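Local coordinates for ribokinase, putative (Burkholderia thailandensis, PDB 3B1P), which probably phosphorylates nucleosides such as inosine, as a nucleoside kinase of the ribokinase (PfkB) family, at residues A[18-23]-A[107-112]. Numbering follows the deposited sequence.
Sequences EGRFRE and TDLDNN. With ADP (adenosine-5'-diphosphate), chain C.
R20 and F21 meet the type I turn D108–N111, which links antiparallel strands 101-107 and 114-118 in the small sheet of this ribokinase-family protein. R20 NE reaches D110 OD1 at 2.7 Å in a salt bridge whose bond is bent, OD1 being met from above the carboxylate plane. F21 N donates to the anti lone pair of D108 OD2, also at 2.7 Å. Aspartate suits the first turn position because OD2 takes F21 N from the other loop and N112 ND2 from its own, while OD1 accepts N112 N at 2.9 Å. Its chi1 of 65° sets CG between the backbone N and the carbonyl carbon, which brings OD2 to F21 N and OD1 to N112 N. The one main-chain bond between the loops runs nearly straight from L109 N to G19 O. A water that accepts from R22 N lies within hydrogen-bonding distance of OD2 of D108 and of D110. Farther along the turn, N111 ND2 binds ADP O1A at 3.0 Å, joining the loop pairing to the nucleotide site, to which H31 of the second subunit also contributes. L109 CB lies over one guanidinium face of R20. The flat F21 ring suits the methylene of D108, whose CB makes a CH-pi contact over its face, 3.7 Å from the ring centroid and 1° off the normal.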
loop_
_atom_site.group_PDB
_atom_site.type_symbol
_atom_site.label_atom_id
_atom_site.label_comp_id
_atom_site.label_asym_id
_atom_site.label_seq_id
_atom_site.Cartn_x
_atom_site.Cartn_y
_atom_site.Cartn_z
ATOM N N GLU A 18 -0.458 -6.854 9.680
ATOM C CA GLU A 18 -0.167 -8.057 10.512
ATOM C C GLU A 18 -0.971 -9.216 9.970
ATOM O O GLU A 18 -2.008 -9.621 10.526
ATOM C CB GLU A 18 -0.502 -7.786 11.996
ATOM C CG GLU A 18 0.160 -6.574 12.562
ATOM C CD GLU A 18 1.675 -6.576 12.454
ATOM O OE1 GLU A 18 2.272 -7.677 12.550
ATOM O OE2 GLU A 18 2.269 -5.457 12.301
ATOM N N GLY A 19 -0.547 -9.716 8.813
ATOM C CA GLY A 19 -1.298 -10.711 8.089
ATOM C C GLY A 19 -0.643 -10.933 6.735
ATOM O O GLY A 19 0.502 -10.534 6.535
ATOM N N ARG A 20 -1.380 -11.599 5.859
ATOM C CA ARG A 20 -0.845 -12.028 4.563
ATOM C C ARG A 20 -1.802 -11.551 3.487
ATOM O O ARG A 20 -2.973 -11.962 3.474
ATOM C CB ARG A 20 -0.716 -13.569 4.533
ATOM C CG ARG A 20 0.297 -14.008 5.622
ATOM C CD ARG A 20 0.882 -15.407 5.525
ATOM N NE ARG A 20 2.267 -15.357 6.056
ATOM C CZ ARG A 20 2.622 -15.020 7.311
ATOM N NH1 ARG A 20 3.901 -14.988 7.630
ATOM N NH2 ARG A 20 1.719 -14.715 8.256
ATOM N N PHE A 21 -1.311 -10.667 2.608
ATOM C CA PHE A 21 -2.198 -10.182 1.516
ATOM C C PHE A 21 -2.764 -11.363 0.716
ATOM O O PHE A 21 -3.880 -11.275 0.171
ATOM C CB PHE A 21 -1.449 -9.245 0.555
ATOM C CG PHE A 21 -0.976 -7.941 1.150
ATOM C CD1 PHE A 21 0.194 -7.326 0.658
ATOM C CD2 PHE A 21 -1.659 -7.315 2.190
ATOM C CE1 PHE A 21 0.618 -6.118 1.174
ATOM C CE2 PHE A 21 -1.201 -6.091 2.729
ATOM C CZ PHE A 21 -0.042 -5.518 2.202
ATOM N N ARG A 22 -2.001 -12.466 0.579
ATOM C CA ARG A 22 -2.472 -13.639 -0.188
ATOM C C ARG A 22 -3.900 -14.070 0.224
ATOM O O ARG A 22 -4.692 -14.479 -0.630
ATOM C CB ARG A 22 -1.521 -14.829 0.013
ATOM C CG ARG A 22 -1.812 -15.978 -0.913
ATOM C CD ARG A 22 -0.807 -17.111 -0.696
ATOM N NE ARG A 22 0.552 -16.714 -1.084
ATOM C CZ ARG A 22 1.050 -16.802 -2.313
ATOM N NH1 ARG A 22 0.309 -17.240 -3.316
ATOM N NH2 ARG A 22 2.317 -16.429 -2.530
ATOM N N GLU A 23 -4.190 -13.994 1.534
ATOM C CA GLU A 23 -5.459 -14.505 2.077
ATOM C C GLU A 23 -6.631 -13.567 1.761
ATOM O O GLU A 23 -7.815 -13.896 2.019
ATOM C CB GLU A 23 -5.370 -14.625 3.594
ATOM C CG GLU A 23 -4.445 -15.735 4.038
ATOM C CD GLU A 23 -4.045 -15.562 5.524
ATOM O OE1 GLU A 23 -4.693 -14.777 6.263
ATOM O OE2 GLU A 23 -3.033 -16.160 5.940
ATOM N N THR A 107 3.345 -3.072 3.435
ATOM C CA THR A 107 3.841 -4.433 3.374
ATOM C C THR A 107 3.078 -5.411 4.261
ATOM O O THR A 107 2.282 -5.015 5.120
ATOM C CB THR A 107 5.360 -4.499 3.650
ATOM O OG1 THR A 107 5.822 -5.809 3.284
ATOM C CG2 THR A 107 5.679 -4.235 5.110
ATOM N N ASP A 108 3.281 -6.688 4.040
ATOM C CA ASP A 108 2.626 -7.676 4.881
ATOM C C ASP A 108 3.730 -8.522 5.443
ATOM O O ASP A 108 4.938 -8.226 5.253
ATOM C CB ASP A 108 1.578 -8.532 4.123
ATOM C CG ASP A 108 2.166 -9.430 3.041
ATOM O OD1 ASP A 108 3.423 -9.437 2.804
ATOM O OD2 ASP A 108 1.360 -10.106 2.388
ATOM N N LEU A 109 3.343 -9.575 6.129
ATOM C CA LEU A 109 4.349 -10.407 6.808
ATOM C C LEU A 109 5.063 -11.360 5.858
ATOM O O LEU A 109 6.061 -11.982 6.245
ATOM C CB LEU A 109 3.674 -11.180 7.939
ATOM C CG LEU A 109 3.145 -10.266 9.039
ATOM C CD1 LEU A 109 2.540 -11.132 10.137
ATOM C CD2 LEU A 109 4.219 -9.293 9.610
ATOM N N ASP A 110 4.555 -11.507 4.651
ATOM C CA ASP A 110 5.265 -12.200 3.591
ATOM C C ASP A 110 6.273 -11.284 2.855
ATOM O O ASP A 110 6.819 -11.696 1.801
ATOM C CB ASP A 110 4.244 -12.778 2.577
ATOM C CG ASP A 110 3.571 -14.111 3.019
ATOM O OD1 ASP A 110 3.929 -14.720 4.063
ATOM O OD2 ASP A 110 2.658 -14.584 2.278
ATOM N N ASN A 111 6.452 -10.022 3.281
ATOM C CA ASN A 111 7.306 -9.088 2.578
ATOM C C ASN A 111 6.866 -8.764 1.159
ATOM O O ASN A 111 7.668 -8.423 0.275
ATOM C CB ASN A 111 8.791 -9.593 2.601
ATOM C CG ASN A 111 9.823 -8.464 2.582
ATOM O OD1 ASN A 111 9.507 -7.258 2.656
ATOM N ND2 ASN A 111 11.092 -8.864 2.491
ATOM N N ASN A 112 5.553 -8.809 0.932
ATOM C CA ASN A 112 5.000 -8.177 -0.275
ATOM C C ASN A 112 4.938 -6.614 -0.274
ATOM O O ASN A 112 3.908 -5.970 0.084
ATOM C CB ASN A 112 3.603 -8.690 -0.496
ATOM C CG ASN A 112 3.569 -10.201 -0.811
ATOM O OD1 ASN A 112 4.245 -10.661 -1.711
ATOM N ND2 ASN A 112 2.756 -10.953 -0.085
HETATM P PB ADP C . 13.587 -9.247 0.090
HETATM O O1B ADP C . 13.619 -8.304 1.261
HETATM O O2B ADP C . 12.208 -9.472 -0.521
HETATM O O3B ADP C . 14.570 -8.933 -0.952
HETATM P PA ADP C . 13.408 -11.934 1.298
HETATM O O1A ADP C . 12.002 -11.685 1.818
HETATM O O2A ADP C . 13.542 -13.130 0.361
HETATM O O3A ADP C . 14.122 -10.678 0.649
HETATM O "O5'" ADP C . 14.259 -12.137 2.659
HETATM C "C5'" ADP C . 15.664 -12.311 2.508
HETATM C "C4'" ADP C . 16.161 -13.355 3.522
HETATM O "O4'" ADP C . 15.802 -12.931 4.839
HETATM C "C3'" ADP C . 15.537 -14.718 3.394
HETATM O "O3'" ADP C . 16.176 -15.493 2.373
HETATM C "C2'" ADP C . 15.671 -15.249 4.815
HETATM O "O2'" ADP C . 17.026 -15.765 4.898
HETATM C "C1'" ADP C . 15.468 -14.013 5.701
HETATM N N9 ADP C . 14.018 -13.953 5.987
HETATM C C8 ADP C . 13.026 -13.302 5.285
HETATM N N7 ADP C . 11.803 -13.608 5.818
HETATM C C5 ADP C . 12.040 -14.423 6.919
HETATM C C6 ADP C . 11.219 -15.109 7.962
HETATM N N6 ADP C . 9.864 -14.958 7.962
HETATM N N1 ADP C . 11.864 -15.868 8.886
HETATM C C2 ADP C . 13.219 -16.005 8.869
HETATM N N3 ADP C . 14.023 -15.438 7.960
HETATM C C4 ADP C . 13.490 -14.644 6.995
HETATM O O HOH W 1 0.683 -12.760 1.518
HETATM O O HOH W 2 3.113 -13.985 -0.527
HETATM O O HOH W 3 1.670 -16.923 2.050
#